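Local structure of penicillin-binding protein 1A (Mycobacterium tuberculosis, 5CXW) at residues F86-A89 against Q90-L93; D264-T267 against A268-P272; T36-P39 against Q40-R43; G2-G5 against L6-R9. The protein builds cross-linked peptidoglycan for the mycobacterial cell wall, this chain being mainly its penicillin-sensitive transpeptidase part. One frame throughout, in Å; residues are numbered along the deposited sequence.

Interaction 1. Residues F86-A89 against Q90-L93; sequences FDFA and QAGL
Asp87 and Gln90 are the ends of a type I beta turn closed by Gln90 N, which donates to Asp87 O at 3.1 Å from above the carbonyl plane. A side-chain bond sits inside this turn: Ala89 N donates to Asp87 OD1 over 2.9 Å, an Asx turn within the beta turn. With CG swung opposite its own backbone N (chi1 -175°), Asp87 brings OD1 to Ala89 N and leaves its other oxygen, OD2, 3.4 Å from Gln90 CG. The Gln90 chain bends at chi2 (-70°), and its amide plane stands 76° from the carboxylate. Both polar ends are anchored beyond the turn: Tyr77 OH bonds Asp87 OD2 and Gln90 NE2, while Arg210 holds Gln90 OE1.

Apolar contacts gather on Ala91. Its CB lies near the plane of the Phe86 ring, at the CE2 edge (3.8 Å), and also approaches Phe88 CD1. The two rings meet at a slant, Phe86 CD2 lying 3.4 Å above the plane of the Phe88 ring, over its centre.

One water donates to both Phe88 O (2.8 Å) and Ala91 O (2.7 Å), bridging the chain as it leaves the turn.

Within the transpeptidase domain, this loop links strands 74-78 and 93-94; Asp87 leans on helix 2-19, Phe88 and Ala89 on strand 60-67, and Leu93 on strand 303-312.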
loop_
_atom_site.group_PDB
_atom_site.type_symbol
_atom_site.label_atom_id
_atom_site.label_comp_id
_atom_site.label_asym_id
_atom_site.label_seq_id
_atom_site.Cartn_x
_atom_site.Cartn_y
_atom_site.Cartn_z
ATOM N N PHE A 86 -5.625 -8.497 17.980
ATOM C CA PHE A 86 -5.019 -8.843 16.710
ATOM C C PHE A 86 -4.576 -7.561 16.053
ATOM O O PHE A 86 -5.219 -6.531 16.254
ATOM C CB PHE A 86 -6.081 -9.529 15.922
ATOM C CG PHE A 86 -5.602 -10.141 14.669
ATOM C CD1 PHE A 86 -4.978 -11.386 14.669
ATOM C CD2 PHE A 86 -5.792 -9.493 13.479
ATOM C CE1 PHE A 86 -4.523 -11.949 13.480
ATOM C CE2 PHE A 86 -5.378 -10.067 12.289
ATOM C CZ PHE A 86 -4.726 -11.283 12.286
ATOM N N ASP A 87 -3.432 -7.604 15.364
ATOM C CA ASP A 87 -2.887 -6.434 14.665
ATOM C C ASP A 87 -3.195 -6.602 13.164
ATOM O O ASP A 87 -2.523 -7.341 12.439
ATOM C CB ASP A 87 -1.387 -6.270 14.908
ATOM C CG ASP A 87 -0.806 -4.960 14.285
ATOM O OD1 ASP A 87 -1.431 -4.385 13.350
ATOM O OD2 ASP A 87 0.335 -4.585 14.649
ATOM N N PHE A 88 -4.233 -5.923 12.706
ATOM C CA PHE A 88 -4.626 -5.985 11.270
ATOM C C PHE A 88 -3.681 -5.308 10.285
ATOM O O PHE A 88 -3.828 -5.543 9.073
ATOM C CB PHE A 88 -6.022 -5.469 11.013
ATOM C CG PHE A 88 -7.060 -6.502 11.295
ATOM C CD1 PHE A 88 -7.270 -7.508 10.374
ATOM C CD2 PHE A 88 -7.649 -6.554 12.526
ATOM C CE1 PHE A 88 -8.196 -8.530 10.643
ATOM C CE2 PHE A 88 -8.580 -7.566 12.811
ATOM C CZ PHE A 88 -8.838 -8.527 11.849
ATOM N N ALA A 89 -2.744 -4.494 10.785
ATOM C CA ALA A 89 -1.691 -3.928 9.964
ATOM C C ALA A 89 -0.576 -4.925 9.639
ATOM O O ALA A 89 0.269 -4.632 8.786
ATOM C CB ALA A 89 -1.073 -2.675 10.623
ATOM N N GLN A 90 -0.579 -6.051 10.327
ATOM C CA GLN A 90 0.360 -7.129 10.154
ATOM C C GLN A 90 -0.236 -8.375 9.532
ATOM O O GLN A 90 0.531 -9.308 9.194
ATOM C CB GLN A 90 0.977 -7.510 11.505
ATOM C CG GLN A 90 1.821 -6.402 12.121
ATOM C CD GLN A 90 3.120 -6.132 11.373
ATOM O OE1 GLN A 90 3.723 -7.043 10.778
ATOM N NE2 GLN A 90 3.565 -4.886 11.382
ATOM N N ALA A 91 -1.552 -8.386 9.334
ATOM C CA ALA A 91 -2.246 -9.549 8.793
ATOM C C ALA A 91 -1.929 -9.768 7.342
ATOM O O ALA A 91 -1.747 -8.799 6.578
ATOM C CB ALA A 91 -3.756 -9.374 8.979
ATOM N N GLY A 92 -1.818 -11.019 6.905
ATOM C CA GLY A 92 -1.691 -11.245 5.436
ATOM C C GLY A 92 -3.028 -11.073 4.736
ATOM O O GLY A 92 -4.017 -11.788 5.063
ATOM N N LEU A 93 -3.112 -10.103 3.843
ATOM C CA LEU A 93 -4.336 -9.708 3.221
ATOM C C LEU A 93 -4.223 -9.666 1.701
ATOM O O LEU A 93 -3.235 -9.192 1.182
ATOM C CB LEU A 93 -4.773 -8.349 3.764
ATOM C CG LEU A 93 -5.093 -8.271 5.261
ATOM C CD1 LEU A 93 -5.255 -6.818 5.736
ATOM C CD2 LEU A 93 -6.357 -9.088 5.577
HETATM O O HOH W 1 -1.920 -6.136 7.144
#

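Interaction 2. Residues D264-T267 against A268-P272; sequences DNVT and AAMEP
Val266 CG1 is brought to Met270 by a chi1 of 170°, which turns this branch opposite the backbone N, and by a Met270 chain that leaves beside its own N (chi1 -67°), runs extended through chi2 and bends at chi3 (68°). The two belong to consecutive turns of helix 260-270 in the transpeptidase domain, four residues apart, and their side chains lie alongside each other, pointing the same way. The i to i+4 bonds are formed in order: Ala268 N to Asp264 O, Ala269 N to Asn265 O at 3.0 Å, and Met270 N to Val266 O, this last nearly in line with the carbonyl. At the next step Thr267 O receives both Met270 N and Glu271 N, each through a weak bond.

The polar side chains of 264-267 are tied to other parts of the protein. Thr267 OG1 is shared between Tyr311 OH and Ala263 O, Asp264 OD2 makes a salt bridge to Lys260 and OD1 a hydrogen bond with Ser224 OG, and the Asn265 amide reaches Ala261 O, Thr368 O and Gly375 N. Val266, Ala269 and Met270 make the apolar face, against helix 100-109; Ala269 and Met270 also meet helix 143-149. Met270 further touches Lys291 of strand 289-296, and its side chain is about 11 Å from that of Ser97, by similarity the acylated serine. Within the helix, Met270 CG passes 3.4 Å from Val266 O, and Met270 SD stops 3.6 Å from Val266 CG1.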
loop_
_atom_site.group_PDB
_atom_site.type_symbol
_atom_site.label_atom_id
_atom_site.label_comp_id
_atom_site.label_asym_id
_atom_site.label_seq_id
_atom_site.Cartn_x
_atom_site.Cartn_y
_atom_site.Cartn_z
ATOM N N ASP A 264 8.940 7.764 -11.205
ATOM C CA ASP A 264 8.287 9.064 -11.477
ATOM C C ASP A 264 7.180 8.927 -12.557
ATOM O O ASP A 264 6.182 9.670 -12.537
ATOM C CB ASP A 264 9.329 10.123 -11.823
ATOM C CG ASP A 264 10.269 10.457 -10.607
ATOM O OD1 ASP A 264 9.950 10.075 -9.424
ATOM O OD2 ASP A 264 11.275 11.137 -10.860
ATOM N N ASN A 265 7.351 7.992 -13.494
ATOM C CA ASN A 265 6.291 7.662 -14.447
ATOM C C ASN A 265 5.110 6.936 -13.773
ATOM O O ASN A 265 3.919 7.193 -14.114
ATOM C CB ASN A 265 6.790 6.864 -15.654
ATOM C CG ASN A 265 7.303 7.760 -16.747
ATOM O OD1 ASN A 265 6.531 8.267 -17.549
ATOM N ND2 ASN A 265 8.592 7.952 -16.817
ATOM N N VAL A 266 5.415 6.022 -12.838
ATOM C CA VAL A 266 4.348 5.373 -12.081
ATOM C C VAL A 266 3.526 6.467 -11.298
ATOM O O VAL A 266 2.294 6.512 -11.352
ATOM C CB VAL A 266 4.862 4.305 -11.120
ATOM C CG1 VAL A 266 3.743 3.829 -10.192
ATOM C CG2 VAL A 266 5.526 3.144 -11.899
ATOM N N THR A 267 4.244 7.371 -10.644
ATOM C CA THR A 267 3.616 8.514 -9.979
ATOM C C THR A 267 2.692 9.238 -10.914
ATOM O O THR A 267 1.549 9.520 -10.552
ATOM C CB THR A 267 4.689 9.420 -9.360
ATOM O OG1 THR A 267 5.407 8.641 -8.410
ATOM C CG2 THR A 267 4.082 10.648 -8.688
ATOM N N ALA A 268 3.202 9.563 -12.116
ATOM C CA ALA A 268 2.446 10.335 -13.066
ATOM C C ALA A 268 1.113 9.588 -13.377
ATOM O O ALA A 268 0.072 10.233 -13.501
ATOM C CB ALA A 268 3.245 10.619 -14.320
ATOM N N ALA A 269 1.183 8.300 -13.603
ATOM C CA ALA A 269 -0.056 7.514 -13.846
ATOM C C ALA A 269 -1.051 7.519 -12.726
ATOM O O ALA A 269 -2.285 7.467 -12.976
ATOM C CB ALA A 269 0.310 6.083 -14.221
ATOM N N MET A 270 -0.542 7.603 -11.486
ATOM C CA MET A 270 -1.347 7.538 -10.259
ATOM C C MET A 270 -1.901 8.894 -9.842
ATOM O O MET A 270 -2.818 8.949 -9.025
ATOM C CB MET A 270 -0.542 6.949 -9.105
ATOM C CG MET A 270 -0.245 5.511 -9.384
ATOM S SD MET A 270 0.937 4.825 -8.207
ATOM C CE MET A 270 -0.095 4.843 -6.719
ATOM N N GLU A 271 -1.337 9.966 -10.377
ATOM C CA GLU A 271 -1.754 11.342 -9.934
ATOM C C GLU A 271 -3.238 11.598 -10.011
ATOM O O GLU A 271 -3.786 12.172 -9.085
ATOM C CB GLU A 271 -1.000 12.424 -10.668
ATOM C CG GLU A 271 0.372 12.709 -10.098
ATOM C CD GLU A 271 1.066 13.857 -10.823
ATOM O OE1 GLU A 271 1.698 13.602 -11.839
ATOM O OE2 GLU A 271 0.975 15.006 -10.400
ATOM N N PRO A 272 -3.915 11.162 -11.102
ATOM C CA PRO A 272 -5.342 11.523 -11.209
ATOM C C PRO A 272 -6.256 10.633 -10.341
ATOM O O PRO A 272 -7.487 10.754 -10.404
ATOM C CB PRO A 272 -5.670 11.272 -12.678
ATOM C CG PRO A 272 -4.586 10.432 -13.220
ATOM C CD PRO A 272 -3.351 10.655 -12.378
#

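Interaction 3. Residues T36-P39 against Q40-R43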
loop_
_atom_site.group_PDB
_atom_site.type_symbol
_atom_site.label_atom_id
_atom_site.label_comp_id
_atom_site.label_asym_id
_atom_site.label_seq_id
_atom_site.Cartn_x
_atom_site.Cartn_y
_atom_site.Cartn_z
ATOM N N THR A 36 9.215 6.700 16.102
ATOM C CA THR A 36 9.057 7.495 14.888
ATOM C C THR A 36 7.668 8.110 14.728
ATOM O O THR A 36 7.456 8.928 13.827
ATOM C CB THR A 36 9.293 6.607 13.668
ATOM O OG1 THR A 36 8.477 5.433 13.748
ATOM C CG2 THR A 36 10.736 6.191 13.527
ATOM N N ILE A 37 6.718 7.639 15.528
ATOM C CA ILE A 37 5.354 8.063 15.409
ATOM C C ILE A 37 5.252 9.605 15.490
ATOM O O ILE A 37 5.898 10.243 16.328
ATOM C CB ILE A 37 4.461 7.383 16.477
ATOM C CG1 ILE A 37 4.505 5.842 16.348
ATOM C CG2 ILE A 37 3.043 7.894 16.334
ATOM C CD1 ILE A 37 3.950 5.284 15.042
ATOM N N ASP A 38 4.468 10.197 14.595
ATOM C CA ASP A 38 4.161 11.615 14.616
ATOM C C ASP A 38 2.784 11.762 15.229
ATOM O O ASP A 38 1.797 11.309 14.653
ATOM C CB ASP A 38 4.207 12.170 13.194
ATOM C CG ASP A 38 3.809 13.633 13.108
ATOM O OD1 ASP A 38 3.535 14.247 14.096
ATOM O OD2 ASP A 38 3.718 14.173 12.029
ATOM N N PRO A 39 2.679 12.432 16.378
ATOM C CA PRO A 39 1.357 12.501 17.012
ATOM C C PRO A 39 0.267 13.069 16.157
ATOM O O PRO A 39 -0.881 12.604 16.228
ATOM C CB PRO A 39 1.613 13.431 18.209
ATOM C CG PRO A 39 3.018 13.074 18.586
ATOM C CD PRO A 39 3.746 12.880 17.296
ATOM N N GLN A 40 0.607 14.058 15.354
ATOM C CA GLN A 40 -0.371 14.689 14.484
ATOM C C GLN A 40 -0.883 13.677 13.462
ATOM O O GLN A 40 -2.113 13.657 13.173
ATOM C CB GLN A 40 0.192 15.927 13.773
ATOM C CG GLN A 40 -0.756 16.649 12.834
ATOM C CD GLN A 40 -0.176 17.898 12.222
ATOM O OE1 GLN A 40 0.523 18.676 12.889
ATOM N NE2 GLN A 40 -0.524 18.167 10.985
ATOM N N ALA A 41 0.025 12.864 12.907
ATOM C CA ALA A 41 -0.394 11.816 11.928
ATOM C C ALA A 41 -1.186 10.721 12.609
ATOM O O ALA A 41 -2.250 10.275 12.129
ATOM C CB ALA A 41 0.805 11.247 11.192
ATOM N N GLN A 42 -0.702 10.312 13.762
ATOM C CA GLN A 42 -1.391 9.258 14.537
ATOM C C GLN A 42 -2.768 9.646 14.940
ATOM O O GLN A 42 -3.683 8.853 14.795
ATOM C CB GLN A 42 -0.569 8.852 15.756
ATOM C CG GLN A 42 -1.063 7.615 16.506
ATOM C CD GLN A 42 -0.976 6.351 15.684
ATOM O OE1 GLN A 42 -0.116 6.210 14.832
ATOM N NE2 GLN A 42 -1.854 5.394 15.988
ATOM N N ARG A 43 -2.939 10.857 15.476
ATOM C CA ARG A 43 -4.270 11.356 15.847
ATOM C C ARG A 43 -5.214 11.420 14.630
ATOM O O ARG A 43 -6.417 11.070 14.733
ATOM C CB ARG A 43 -4.166 12.729 16.549
ATOM C CG ARG A 43 -3.563 12.663 17.991
ATOM C CD ARG A 43 -3.616 13.983 18.810
ATOM N NE ARG A 43 -3.904 15.006 17.835
ATOM C CZ ARG A 43 -3.026 15.842 17.244
ATOM N NH1 ARG A 43 -3.501 16.618 16.223
ATOM N NH2 ARG A 43 -1.715 15.953 17.702
#
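The N-cap of helix 39-53 is Asp38, whose side chain turns back to receive the first amide available there: Gln40 N donates to Asp38 OD1 at 3.2 Å. Chi1 of 176° sets the carboxylate opposite its backbone N and brings OD1 near Gln40 N, which meets it from above the carboxylate plane. Lying at the start of the helix, the carboxylate would also interact favourably with the helix dipole. Pro39 opens the first turn without an N-H of its own. The regular helical bonds then begin, with Gln42 N pointing almost straight at Asp38 O (2.8 Å, N-H...O angle 173°) and Arg43 N reaching Pro39 O.

This helix follows strand 32-35, and Ile37 packs beside the step from strand to helix, its CG2 3.8 Å from Gln42 CB. Ile7 of helix 2-19 touches both residues. The Gln42 chain bends at chi2 (65°) to give OE1 to Tyr77 N of strand 74-78, while NE2 goes to Glu46. Arg43 curls back at chi3 and lays one face of its guanidinium over Pro39 O, with NH2 3.8 Å from that oxygen.

Interaction 4. Residues G2-G5 against L6-R9; sequences GPNG and LIER
Asn4 and Ile7 lie side by side and point the same way, with Asn4 OD1 3.7 Å from Ile7 CD1. Asn4 CG and Ile7 CG1 both stand beside the backbone N of their own residue (chi1 -69° and -68°). Ile7 CG1 also passes Pro3 O, while its side chain meets Tyr77 of strand 74-78. Glu8 takes the next flank. Its CG comes within 3.1 Å of Asn4 O, and the chain then runs on extended so that the carboxylate stays over the first turn, OE2 3.7 Å from that same oxygen. OE1 is held by a salt bridge to Lys1.

These residues form the first turns of helix 2-19. Gly5 N donates to Gly2 O, Ile7 N to Pro3 O in the carbonyl plane, Glu8 N to Asn4 O at 2.8 Å and Arg9 N to Gly5 O at 3.0 Å. Leu6 N makes a weak bond to Pro3 O as well.

Arg9 runs past Gly5 O, its CG 3.5 Å away, and bends at chi3 so that one guanidinium face receives Leu6 CD2, 3.4 Å above the plane and offset toward the rim. Arg9 NH2 donates to the carbonyls of Gly85 and Ala83, in the loop after strand 74-78. Leu6 packs on Asp87, and Pro3 meets Glu46 of helix 39-53 together with Tyr78 and Asp81.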
loop_
_atom_site.group_PDB
_atom_site.type_symbol
_atom_site.label_atom_id
_atom_site.label_comp_id
_atom_site.label_asym_id
_atom_site.label_seq_id
_atom_site.Cartn_x
_atom_site.Cartn_y
_atom_site.Cartn_z
ATOM N N GLY A 2 -5.303 0.749 24.011
ATOM C CA GLY A 2 -5.660 0.735 22.578
ATOM C C GLY A 2 -4.608 0.660 21.461
ATOM O O GLY A 2 -3.703 -0.199 21.493
ATOM N N PRO A 3 -4.766 1.512 20.413
ATOM C CA PRO A 3 -3.831 1.455 19.250
ATOM C C PRO A 3 -2.332 1.590 19.619
ATOM O O PRO A 3 -1.459 0.947 19.011
ATOM C CB PRO A 3 -4.300 2.634 18.369
ATOM C CG PRO A 3 -5.746 2.780 18.675
ATOM C CD PRO A 3 -5.924 2.393 20.133
ATOM N N ASN A 4 -2.023 2.386 20.655
ATOM C CA ASN A 4 -0.634 2.488 21.114
ATOM C C ASN A 4 -0.048 1.165 21.634
ATOM O O ASN A 4 1.167 0.958 21.527
ATOM C CB ASN A 4 -0.475 3.576 22.161
ATOM C CG ASN A 4 -0.659 4.956 21.572
ATOM O OD1 ASN A 4 0.014 5.344 20.590
ATOM N ND2 ASN A 4 -1.590 5.709 22.151
ATOM N N GLY A 5 -0.894 0.266 22.161
ATOM C CA GLY A 5 -0.416 -1.089 22.516
ATOM C C GLY A 5 0.184 -1.883 21.337
ATOM O O GLY A 5 1.147 -2.646 21.494
ATOM N N LEU A 6 -0.450 -1.767 20.175
ATOM C CA LEU A 6 0.009 -2.467 18.979
ATOM C C LEU A 6 1.274 -1.783 18.494
ATOM O O LEU A 6 2.175 -2.452 18.009
ATOM C CB LEU A 6 -1.085 -2.497 17.878
ATOM C CG LEU A 6 -2.346 -3.259 18.250
ATOM C CD1 LEU A 6 -3.372 -3.166 17.122
ATOM C CD2 LEU A 6 -2.024 -4.705 18.664
ATOM N N ILE A 7 1.365 -0.464 18.639
ATOM C CA ILE A 7 2.603 0.235 18.297
ATOM C C ILE A 7 3.706 -0.277 19.231
ATOM O O ILE A 7 4.816 -0.579 18.807
ATOM C CB ILE A 7 2.477 1.733 18.384
ATOM C CG1 ILE A 7 1.531 2.275 17.292
ATOM C CG2 ILE A 7 3.866 2.383 18.327
ATOM C CD1 ILE A 7 1.077 3.722 17.455
ATOM N N GLU A 8 3.400 -0.362 20.528
ATOM C CA GLU A 8 4.427 -0.814 21.503
ATOM C C GLU A 8 4.960 -2.198 21.170
ATOM O O GLU A 8 6.154 -2.474 21.312
ATOM C CB GLU A 8 3.840 -0.825 22.952
ATOM C CG GLU A 8 3.567 0.566 23.509
ATOM C CD GLU A 8 2.568 0.594 24.735
ATOM O OE1 GLU A 8 2.353 -0.461 25.435
ATOM O OE2 GLU A 8 1.979 1.687 25.019
ATOM N N ARG A 9 4.053 -3.087 20.757
ATOM C CA ARG A 9 4.434 -4.426 20.373
ATOM C C ARG A 9 5.429 -4.409 19.209
ATOM O O ARG A 9 6.372 -5.182 19.178
ATOM C CB ARG A 9 3.204 -5.309 20.046
ATOM C CG ARG A 9 2.560 -5.896 21.308
ATOM C CD ARG A 9 1.082 -6.289 21.193
ATOM N NE ARG A 9 0.761 -7.255 20.128
ATOM C CZ ARG A 9 -0.468 -7.751 19.881
ATOM N NH1 ARG A 9 -0.665 -8.614 18.873
ATOM N NH2 ARG A 9 -1.524 -7.390 20.617
#

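From the N terminus the contacts follow in the order 4, 3, 1 and 2; each is local, and none nests in or crosses another. Interaction 4 starts helix 2-19, interaction 3 closes the step from strand 32-35 into helix 39-53, interaction 1 turns the loop between strands 74-78 and 93-94, and interaction 2 occupies helix 260-270. The first three cluster round helix 2-19: interaction 4 touches both interaction 3 and interaction 1, while those two do not touch each other, their nearest atoms about 10 Å apart. Tyr77 of strand 74-78 is a shared neighbour. Interaction 2 stands apart, its centre about 28 Å from that of interaction 1, on the opposite side of the chain's centre.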